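PDB 2DY1: elongation factor G from Thermus thermophilus, which binds GTP together with a magnesium ion and probably acts as a GTPase in the elongation stage of protein synthesis. Local coordinates for residues Asp141-Leu146 with Ile159-Tyr164; Met297-Tyr302 with Pro351-Leu356; Val483-Glu488 with Leu558-Val563. All coordinates share one frame; numbering follows the deposited sequence.

Contact 1 of 3, residues Asp141-Leu146 with Ile159-Tyr164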
loop_
_atom_site.group_PDB
_atom_site.type_symbol
_atom_site.label_atom_id
_atom_site.label_comp_id
_atom_site.label_asym_id
_atom_site.label_seq_id
_atom_site.Cartn_x
_atom_site.Cartn_y
_atom_site.Cartn_z
ATOM N N ASP A 141 -15.509 1.258 -27.747
ATOM C CA ASP A 141 -15.869 2.527 -28.381
ATOM C C ASP A 141 -14.939 3.628 -27.868
ATOM O O ASP A 141 -15.156 4.207 -26.796
ATOM C CB ASP A 141 -17.327 2.885 -28.059
ATOM C CG ASP A 141 -17.760 4.198 -28.700
ATOM O OD1 ASP A 141 -16.910 4.854 -29.329
ATOM O OD2 ASP A 141 -18.945 4.581 -28.583
ATOM N N TYR A 142 -13.923 3.924 -28.660
ATOM C CA TYR A 142 -12.930 4.917 -28.279
ATOM C C TYR A 142 -13.502 6.309 -28.054
ATOM O O TYR A 142 -13.076 7.017 -27.150
ATOM C CB TYR A 142 -11.851 4.991 -29.350
ATOM C CG TYR A 142 -10.641 5.794 -28.957
ATOM C CD1 TYR A 142 -9.660 5.237 -28.134
ATOM C CD2 TYR A 142 -10.457 7.084 -29.431
ATOM C CE1 TYR A 142 -8.515 5.955 -27.800
ATOM C CE2 TYR A 142 -9.305 7.816 -29.090
ATOM C CZ TYR A 142 -8.351 7.235 -28.283
ATOM O OH TYR A 142 -7.196 7.933 -27.989
ATOM N N TYR A 143 -14.470 6.705 -28.869
ATOM C CA TYR A 143 -15.035 8.030 -28.731
ATOM C C TYR A 143 -15.835 8.196 -27.452
ATOM O O TYR A 143 -15.755 9.240 -26.813
ATOM C CB TYR A 143 -15.848 8.365 -29.980
ATOM C CG TYR A 143 -14.943 8.416 -31.186
ATOM C CD1 TYR A 143 -14.680 7.270 -31.945
ATOM C CD2 TYR A 143 -14.256 9.584 -31.495
ATOM C CE1 TYR A 143 -13.741 7.293 -32.985
ATOM C CE2 TYR A 143 -13.320 9.625 -32.523
ATOM C CZ TYR A 143 -13.069 8.475 -33.263
ATOM O OH TYR A 143 -12.147 8.528 -34.281
ATOM N N ALA A 144 -16.579 7.163 -27.059
ATOM C CA ALA A 144 -17.334 7.223 -25.819
ATOM C C ALA A 144 -16.327 7.221 -24.664
ATOM O O ALA A 144 -16.552 7.861 -23.640
ATOM C CB ALA A 144 -18.281 6.024 -25.710
ATOM N N LEU A 145 -15.220 6.494 -24.832
ATOM C CA LEU A 145 -14.191 6.447 -23.793
ATOM C C LEU A 145 -13.605 7.838 -23.596
ATOM O O LEU A 145 -13.433 8.267 -22.466
ATOM C CB LEU A 145 -13.088 5.453 -24.170
ATOM C CG LEU A 145 -11.898 5.446 -23.200
ATOM C CD1 LEU A 145 -12.339 5.046 -21.797
ATOM C CD2 LEU A 145 -10.849 4.478 -23.715
ATOM N N LEU A 146 -13.322 8.557 -24.681
ATOM C CA LEU A 146 -12.797 9.919 -24.523
ATOM C C LEU A 146 -13.779 10.786 -23.720
ATOM O O LEU A 146 -13.364 11.576 -22.868
ATOM C CB LEU A 146 -12.536 10.569 -25.881
ATOM C CG LEU A 146 -11.384 10.017 -26.720
ATOM C CD1 LEU A 146 -11.233 10.855 -27.994
ATOM C CD2 LEU A 146 -10.094 10.081 -25.896
ATOM N N ILE A 159 -4.534 12.930 -28.512
ATOM C CA ILE A 159 -3.433 13.041 -29.454
ATOM C C ILE A 159 -3.729 12.124 -30.629
ATOM O O ILE A 159 -3.471 12.460 -31.786
ATOM C CB ILE A 159 -2.090 12.580 -28.813
ATOM C CG1 ILE A 159 -1.761 13.462 -27.605
ATOM C CG2 ILE A 159 -0.975 12.568 -29.853
ATOM C CD1 ILE A 159 -1.731 14.946 -27.908
ATOM N N ASP A 160 -4.280 10.953 -30.320
ATOM C CA ASP A 160 -4.562 9.953 -31.344
ATOM C C ASP A 160 -6.032 9.604 -31.406
ATOM O O ASP A 160 -6.738 9.673 -30.394
ATOM C CB ASP A 160 -3.882 8.614 -31.005
ATOM C CG ASP A 160 -2.382 8.713 -30.906
ATOM O OD1 ASP A 160 -1.777 9.279 -31.840
ATOM O OD2 ASP A 160 -1.811 8.197 -29.907
ATOM N N LEU A 161 -6.446 9.205 -32.607
ATOM C CA LEU A 161 -7.779 8.653 -32.847
ATOM C C LEU A 161 -7.467 7.317 -33.545
ATOM O O LEU A 161 -6.418 7.142 -34.149
ATOM C CB LEU A 161 -8.622 9.548 -33.750
ATOM C CG LEU A 161 -9.021 10.877 -33.118
ATOM C CD1 LEU A 161 -9.825 11.659 -34.157
ATOM C CD2 LEU A 161 -9.827 10.684 -31.839
ATOM N N PRO A 162 -8.380 6.352 -33.463
ATOM C CA PRO A 162 -8.109 5.066 -34.103
ATOM C C PRO A 162 -8.311 5.011 -35.603
ATOM O O PRO A 162 -9.253 5.618 -36.142
ATOM C CB PRO A 162 -9.051 4.111 -33.378
ATOM C CG PRO A 162 -10.214 4.997 -32.993
ATOM C CD PRO A 162 -9.607 6.335 -32.653
ATOM N N LEU A 163 -7.408 4.305 -36.281
ATOM C CA LEU A 163 -7.571 4.091 -37.714
ATOM C C LEU A 163 -8.190 2.714 -37.880
ATOM O O LEU A 163 -7.660 1.722 -37.388
ATOM C CB LEU A 163 -6.229 4.144 -38.450
ATOM C CG LEU A 163 -6.337 3.888 -39.952
ATOM C CD1 LEU A 163 -7.098 5.060 -40.580
ATOM C CD2 LEU A 163 -4.942 3.782 -40.579
ATOM N N TYR A 164 -9.343 2.653 -38.543
ATOM C CA TYR A 164 -10.015 1.383 -38.782
ATOM C C TYR A 164 -10.053 1.047 -40.261
ATOM O O TYR A 164 -10.055 1.938 -41.115
ATOM C CB TYR A 164 -11.470 1.431 -38.316
ATOM C CG TYR A 164 -11.662 1.451 -36.822
ATOM C CD1 TYR A 164 -11.636 0.266 -36.083
ATOM C CD2 TYR A 164 -11.878 2.646 -36.147
ATOM C CE1 TYR A 164 -11.824 0.282 -34.694
ATOM C CE2 TYR A 164 -12.072 2.667 -34.776
ATOM C CZ TYR A 164 -12.046 1.493 -34.053
ATOM O OH TYR A 164 -12.271 1.520 -32.684
HETATM O O HOH W 1 -13.948 3.422 -31.502
HETATM O O HOH W 2 -11.842 6.354 -35.877
#

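Contact 2 of 3, residues Met297-Tyr302 with Pro351-Leu356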
loop_
_atom_site.group_PDB
_atom_site.type_symbol
_atom_site.label_atom_id
_atom_site.label_comp_id
_atom_site.label_asym_id
_atom_site.label_seq_id
_atom_site.Cartn_x
_atom_site.Cartn_y
_atom_site.Cartn_z
ATOM N N MET A 297 20.906 -13.386 -4.973
ATOM C CA MET A 297 21.384 -12.097 -5.500
ATOM C C MET A 297 21.788 -11.135 -4.394
ATOM O O MET A 297 22.606 -10.233 -4.622
ATOM C CB MET A 297 20.300 -11.435 -6.372
ATOM C CG MET A 297 20.730 -10.147 -7.091
ATOM S SD MET A 297 21.945 -10.393 -8.427
ATOM C CE MET A 297 22.074 -8.635 -9.073
ATOM N N GLY A 298 21.242 -11.329 -3.197
ATOM C CA GLY A 298 21.550 -10.419 -2.107
ATOM C C GLY A 298 20.675 -9.181 -2.269
ATOM O O GLY A 298 19.902 -9.096 -3.221
ATOM N N GLN A 299 20.797 -8.224 -1.355
ATOM C CA GLN A 299 19.978 -7.021 -1.401
ATOM C C GLN A 299 20.413 -6.043 -2.487
ATOM O O GLN A 299 21.595 -5.770 -2.653
ATOM C CB GLN A 299 19.989 -6.338 -0.025
ATOM C CG GLN A 299 19.136 -5.050 0.077
ATOM C CD GLN A 299 18.665 -4.750 1.494
ATOM O OE1 GLN A 299 18.346 -3.605 1.831
ATOM N NE2 GLN A 299 18.587 -5.779 2.323
ATOM N N VAL A 300 19.444 -5.570 -3.270
ATOM C CA VAL A 300 19.702 -4.585 -4.311
ATOM C C VAL A 300 18.779 -3.405 -4.013
ATOM O O VAL A 300 17.573 -3.580 -3.868
ATOM C CB VAL A 300 19.388 -5.125 -5.736
ATOM C CG1 VAL A 300 19.539 -4.001 -6.756
ATOM C CG2 VAL A 300 20.334 -6.262 -6.083
ATOM N N ALA A 301 19.358 -2.208 -3.913
ATOM C CA ALA A 301 18.608 -0.992 -3.639
ATOM C C ALA A 301 18.398 -0.295 -4.972
ATOM O O ALA A 301 19.312 -0.213 -5.806
ATOM C CB ALA A 301 19.391 -0.088 -2.671
ATOM N N TYR A 302 17.174 0.173 -5.197
ATOM C CA TYR A 302 16.850 0.852 -6.438
ATOM C C TYR A 302 16.752 2.328 -6.134
ATOM O O TYR A 302 15.920 2.762 -5.340
ATOM C CB TYR A 302 15.540 0.300 -6.996
ATOM C CG TYR A 302 15.713 -1.140 -7.441
ATOM C CD1 TYR A 302 15.891 -1.468 -8.780
ATOM C CD2 TYR A 302 15.752 -2.167 -6.503
ATOM C CE1 TYR A 302 16.104 -2.800 -9.170
ATOM C CE2 TYR A 302 15.968 -3.491 -6.889
ATOM C CZ TYR A 302 16.140 -3.791 -8.206
ATOM O OH TYR A 302 16.353 -5.104 -8.556
ATOM N N PRO A 351 24.034 -3.067 -5.938
ATOM C CA PRO A 351 24.147 -4.411 -5.343
ATOM C C PRO A 351 24.840 -4.372 -3.983
ATOM O O PRO A 351 25.394 -3.343 -3.600
ATOM C CB PRO A 351 24.935 -5.179 -6.393
ATOM C CG PRO A 351 25.895 -4.135 -6.887
ATOM C CD PRO A 351 24.977 -2.915 -7.062
ATOM N N LYS A 352 24.792 -5.489 -3.255
ATOM C CA LYS A 352 25.380 -5.594 -1.911
ATOM C C LYS A 352 24.888 -4.411 -1.089
ATOM O O LYS A 352 25.648 -3.771 -0.367
ATOM C CB LYS A 352 26.909 -5.550 -1.987
ATOM C CG LYS A 352 27.548 -6.643 -2.819
ATOM C CD LYS A 352 29.039 -6.357 -2.992
ATOM C CE LYS A 352 29.734 -7.410 -3.840
ATOM N NZ LYS A 352 31.163 -7.057 -4.085
ATOM N N ALA A 353 23.595 -4.135 -1.195
ATOM C CA ALA A 353 23.002 -2.991 -0.524
ATOM C C ALA A 353 22.318 -3.267 0.812
ATOM O O ALA A 353 21.344 -2.611 1.143
ATOM C CB ALA A 353 22.006 -2.323 -1.484
ATOM N N GLU A 354 22.821 -4.219 1.591
ATOM C CA GLU A 354 22.188 -4.516 2.865
ATOM C C GLU A 354 21.991 -3.300 3.788
ATOM O O GLU A 354 21.098 -3.298 4.633
ATOM C CB GLU A 354 22.975 -5.613 3.592
ATOM C CG GLU A 354 22.708 -7.045 3.098
ATOM C CD GLU A 354 23.203 -7.351 1.676
ATOM O OE1 GLU A 354 24.178 -6.733 1.198
ATOM O OE2 GLU A 354 22.624 -8.253 1.035
ATOM N N GLY A 355 22.800 -2.263 3.630
ATOM C CA GLY A 355 22.621 -1.100 4.491
ATOM C C GLY A 355 21.734 0.006 3.944
ATOM O O GLY A 355 21.550 1.034 4.600
ATOM N N LEU A 356 21.165 -0.202 2.762
ATOM C CA LEU A 356 20.316 0.813 2.116
ATOM C C LEU A 356 18.866 0.349 2.152
ATOM O O LEU A 356 18.535 -0.690 1.589
ATOM C CB LEU A 356 20.744 1.021 0.660
ATOM C CG LEU A 356 22.152 1.596 0.453
ATOM C CD1 LEU A 356 22.479 1.698 -1.040
ATOM C CD2 LEU A 356 22.228 2.965 1.129
HETATM O O HOH W 3 23.319 -7.839 -4.086
#

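Contact 3 of 3, residues Val483-Glu488 with Leu558-Val563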
loop_
_atom_site.group_PDB
_atom_site.type_symbol
_atom_site.label_atom_id
_atom_site.label_comp_id
_atom_site.label_asym_id
_atom_site.label_seq_id
_atom_site.Cartn_x
_atom_site.Cartn_y
_atom_site.Cartn_z
ATOM N N VAL A 483 -3.514 -6.502 52.655
ATOM C CA VAL A 483 -4.280 -5.541 51.874
ATOM C C VAL A 483 -5.767 -5.835 51.837
ATOM O O VAL A 483 -6.178 -6.972 51.589
ATOM C CB VAL A 483 -3.751 -5.544 50.391
ATOM C CG1 VAL A 483 -4.592 -4.624 49.514
ATOM C CG2 VAL A 483 -2.291 -5.131 50.361
ATOM N N TRP A 484 -6.587 -4.821 52.105
ATOM C CA TRP A 484 -8.015 -4.989 51.979
ATOM C C TRP A 484 -8.378 -4.220 50.706
ATOM O O TRP A 484 -8.121 -3.011 50.584
ATOM C CB TRP A 484 -8.766 -4.442 53.188
ATOM C CG TRP A 484 -8.668 -5.371 54.353
ATOM C CD1 TRP A 484 -7.670 -5.413 55.283
ATOM C CD2 TRP A 484 -9.591 -6.418 54.698
ATOM N NE1 TRP A 484 -7.920 -6.426 56.193
ATOM C CE2 TRP A 484 -9.087 -7.056 55.856
ATOM C CE3 TRP A 484 -10.795 -6.875 54.142
ATOM C CZ2 TRP A 484 -9.748 -8.135 56.470
ATOM C CZ3 TRP A 484 -11.454 -7.947 54.755
ATOM C CH2 TRP A 484 -10.925 -8.561 55.905
ATOM N N LEU A 485 -8.998 -4.941 49.779
ATOM C CA LEU A 485 -9.361 -4.425 48.463
ATOM C C LEU A 485 -10.851 -4.500 48.138
ATOM O O LEU A 485 -11.490 -5.523 48.354
ATOM C CB LEU A 485 -8.619 -5.244 47.401
ATOM C CG LEU A 485 -8.993 -4.970 45.938
ATOM C CD1 LEU A 485 -8.400 -3.627 45.524
ATOM C CD2 LEU A 485 -8.428 -6.082 45.039
ATOM N N ARG A 486 -11.391 -3.409 47.606
ATOM C CA ARG A 486 -12.785 -3.375 47.172
ATOM C C ARG A 486 -12.728 -3.144 45.655
ATOM O O ARG A 486 -12.013 -2.263 45.187
ATOM C CB ARG A 486 -13.526 -2.212 47.856
ATOM C CG ARG A 486 -14.989 -2.051 47.481
ATOM C CD ARG A 486 -15.544 -0.810 48.186
ATOM N NE ARG A 486 -16.952 -0.527 47.903
ATOM C CZ ARG A 486 -17.978 -1.153 48.471
ATOM N NH1 ARG A 486 -17.780 -2.115 49.362
ATOM N NH2 ARG A 486 -19.220 -0.803 48.157
ATOM N N LEU A 487 -13.470 -3.953 44.898
ATOM C CA LEU A 487 -13.541 -3.823 43.440
ATOM C C LEU A 487 -14.950 -3.389 43.066
ATOM O O LEU A 487 -15.933 -3.933 43.565
ATOM C CB LEU A 487 -13.244 -5.165 42.749
ATOM C CG LEU A 487 -11.825 -5.716 42.861
ATOM C CD1 LEU A 487 -11.752 -7.020 42.062
ATOM C CD2 LEU A 487 -10.807 -4.711 42.325
ATOM N N GLU A 488 -15.054 -2.409 42.183
ATOM C CA GLU A 488 -16.365 -1.937 41.765
ATOM C C GLU A 488 -16.419 -1.845 40.259
ATOM O O GLU A 488 -15.451 -1.417 39.620
ATOM C CB GLU A 488 -16.638 -0.550 42.334
ATOM C CG GLU A 488 -16.483 -0.460 43.833
ATOM C CD GLU A 488 -16.795 0.924 44.360
ATOM O OE1 GLU A 488 -16.649 1.907 43.600
ATOM O OE2 GLU A 488 -17.178 1.027 45.544
ATOM N N LEU A 558 -3.271 -11.445 45.455
ATOM C CA LEU A 558 -4.150 -12.406 46.114
ATOM C C LEU A 558 -5.497 -11.773 46.373
ATOM O O LEU A 558 -6.540 -12.406 46.186
ATOM C CB LEU A 558 -3.531 -12.870 47.438
ATOM C CG LEU A 558 -2.307 -13.788 47.354
ATOM C CD1 LEU A 558 -1.814 -14.120 48.761
ATOM C CD2 LEU A 558 -2.680 -15.068 46.609
ATOM N N ALA A 559 -5.477 -10.510 46.801
ATOM C CA ALA A 559 -6.714 -9.799 47.069
ATOM C C ALA A 559 -7.505 -9.659 45.774
ATOM O O ALA A 559 -8.708 -9.895 45.753
ATOM C CB ALA A 559 -6.416 -8.415 47.682
ATOM N N PHE A 560 -6.835 -9.286 44.687
ATOM C CA PHE A 560 -7.547 -9.139 43.423
ATOM C C PHE A 560 -8.219 -10.446 42.981
ATOM O O PHE A 560 -9.399 -10.463 42.624
ATOM C CB PHE A 560 -6.606 -8.632 42.324
ATOM C CG PHE A 560 -7.308 -8.367 41.024
ATOM C CD1 PHE A 560 -7.483 -9.388 40.091
ATOM C CD2 PHE A 560 -7.869 -7.119 40.768
ATOM C CE1 PHE A 560 -8.217 -9.172 38.911
ATOM C CE2 PHE A 560 -8.609 -6.891 39.593
ATOM C CZ PHE A 560 -8.779 -7.922 38.671
ATOM N N LYS A 561 -7.473 -11.543 43.010
ATOM C CA LYS A 561 -8.033 -12.833 42.600
ATOM C C LYS A 561 -9.251 -13.235 43.429
ATOM O O LYS A 561 -10.277 -13.656 42.886
ATOM C CB LYS A 561 -6.969 -13.924 42.707
ATOM C CG LYS A 561 -5.704 -13.657 41.911
ATOM C CD LYS A 561 -5.957 -13.655 40.408
ATOM C CE LYS A 561 -4.641 -13.573 39.634
ATOM N NZ LYS A 561 -4.840 -13.588 38.157
ATOM N N LYS A 562 -9.144 -13.106 44.749
ATOM C CA LYS A 562 -10.249 -13.461 45.634
ATOM C C LYS A 562 -11.469 -12.585 45.396
ATOM O O LYS A 562 -12.585 -13.074 45.235
ATOM C CB LYS A 562 -9.807 -13.318 47.096
ATOM C CG LYS A 562 -10.925 -13.546 48.104
ATOM C CD LYS A 562 -10.479 -13.224 49.534
ATOM C CE LYS A 562 -9.211 -13.990 49.926
ATOM N NZ LYS A 562 -8.812 -13.762 51.360
ATOM N N VAL A 563 -11.255 -11.271 45.366
ATOM C CA VAL A 563 -12.371 -10.362 45.198
ATOM C C VAL A 563 -13.055 -10.421 43.834
ATOM O O VAL A 563 -14.282 -10.376 43.754
ATOM C CB VAL A 563 -11.931 -8.906 45.510
ATOM C CG1 VAL A 563 -13.126 -7.968 45.431
ATOM C CG2 VAL A 563 -11.313 -8.852 46.911
#

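Contact 1 of 3, residues Asp141-Leu146 with Ile159-Tyr164
The Tyr142 ring has Leu161 at its edge, where the methyl CD2 lies near the ring plane and 4.0 Å from Tyr142 CE2. Pro162 meets the same ring obliquely, its CD only 3.4 Å from Tyr142 CD2. The Tyr143 ring is also approached at a slant by both residues; Leu161 CD2 comes to 3.7 Å from Tyr143 CE2, and the two side chains cross at about a right angle. In the Tyr143 plane, at the ring edge, a water accepts from Tyr143 OH at 2.7 Å and donates to Pro162 O; the same water lies in plane at the edge of the Tyr164 ring. A second water joins Tyr142 N to Tyr164 OH.

With CG opposite the backbone N (chi1 -169°), Tyr142 reaches across to the strand, and its OH donates to Asp160 O at 3.0 Å. The hydroxyl arrives from above the carbonyl plane, 44° out of it. A phenylalanine here would probably leave Asp160 O without its phenol donor and the ring without the bond that fixes its far end. The carboxylate of Asp160 is held separately, OD2 accepting from Leu252 N.

Helix 142-153 thus packs against strand 156-165 of the mixed sheet in the P-loop GTP-binding domain, the short segments running antiparallel with axes 9.8 Å apart. Asp141 caps the helix start through weak bonds from Tyr143 N and Ala144 N to OD1. Tyr142 also touches Val133, Val250 and Leu252 of neighbouring strands, and its side chain lies about 11 Å from the bound GTP, beyond direct contact. Carbons of the buried Tyr142, Leu161 and Pro162, with the more exposed Tyr143 ring, supply the fit, so orientation rests mainly on shape, while one phenol bond and two waters set the polar links between helix and strand.

Contact 2 of 3, residues Met297-Tyr302 with Pro351-Leu356
Backbone atoms of Gln299 make two hydrogen bonds across the contact. Gln299 O accepts from Ala353 N at 3.0 Å, with the donor above the carbonyl plane, 43° out of it. Gln299 N donates to Glu354 OE2, also at 3.0 Å and nearly straight (169°), meeting the oxygen from above the carboxylate plane. Glu354 CB points away from the strand; a bend at chi2 (68°) folds the chain back so that the carboxylate reaches that N-H and rests beside Gln299 CB.

A bound water adds a bridge: it accepts from Lys352 N at 2.9 Å and lies beside the carbonyls of Met297 and Gln299.

Strand 298-307 belongs to an antiparallel sheet of domain 2, part of the beta-barrel domain of translation factors, and the loop that follows its edge strand 347-350 bonds to it here. Ala301 pairs through its backbone with Val350 of that edge strand; farther on the chain makes a type I turn from Ala353 to Leu356, closed by Leu356 N donating to Ala353 O.

Apolar contacts join the two alanines and Leu356. Ala301 CB sits 3.6 Å from Ala353 CB and 3.8 Å from Leu356 CB, two small methyls letting turn and strand come close. Val300 points the other way, though its CG2 still approaches Pro351 CA at 4.3 Å. The extended Gln299 chain runs alongside the turn, CG beside Ala353 O, and also touches Val291 and Val293. Pro351 leans on Tyr329 and Leu336, and Leu356 on Val323, all in the second sheet of the barrel.

Gly298 has backbone angles at which a CB would be jammed against the carbonyl oxygen of Met297.

Contact 3 of 3, residues Val483-Glu488 with Leu558-Val563
Leu485 and Leu487 meet Ala559, Phe560 and Val563 mainly through apolar contacts; no hydrogen bond crosses between the segments. Leu487 CG lies 3.7 Å from Val563 CG1, the side chains crossing at a slant. Leu487 CD1 comes to 4.0 Å from Phe560 CE2, the leucine running at about a right angle to the phenylalanine. With CG anti to the backbone N (chi1 173°) and chi2 at 74°, Leu485 sets CD2 against the helix backbone, 3.6 Å from Phe560 CA. Leu485 CB faces Ala559 CB at 3.9 Å, and Val563 CG2 packs on Leu485 O.

This is the alpha/beta layering of domain IV, an S5-related fold: helix 549-566 lies across strand 477-489, the segments inclined at 41° with axes 8.3 Å apart. Alternate strand residues Val483, Leu485 and Leu487 point to the helix, while Trp484 and Arg486 point away.

Farther out, helix 509-520 flanks the core, Ile516 touching both Leu485 and Phe560, and the rings of Phe560 and Phe533 meet. On the other side of the strand, Arg486 NE forms a salt bridge to Glu488 OE2 at 2.8 Å, its guanidinium edge-on to the oxygen, while NH1 pairs with Glu465 of the adjoining strand.

How the contacts relate
The three contacts follow one another along the chain, each closing before the next opens, and each belongs to a different domain: contact 1 to the GTP-binding domain, contact 2 to domain 2, contact 3 to domain IV. They share no sheet or helix and do not touch. Centres of contacts 1 and 2 are 44 Å apart, those of 2 and 3 57 Å, and those of 1 and 3 78 Å, the last pair on opposite sides of the chain's centre. Contacts 1 and 3 each set a helix on a strand, whereas contact 2 ties a turn to strand 298-307. The elongated protein is thus built from separately packed domains, with only contact 1 near the nucleotide.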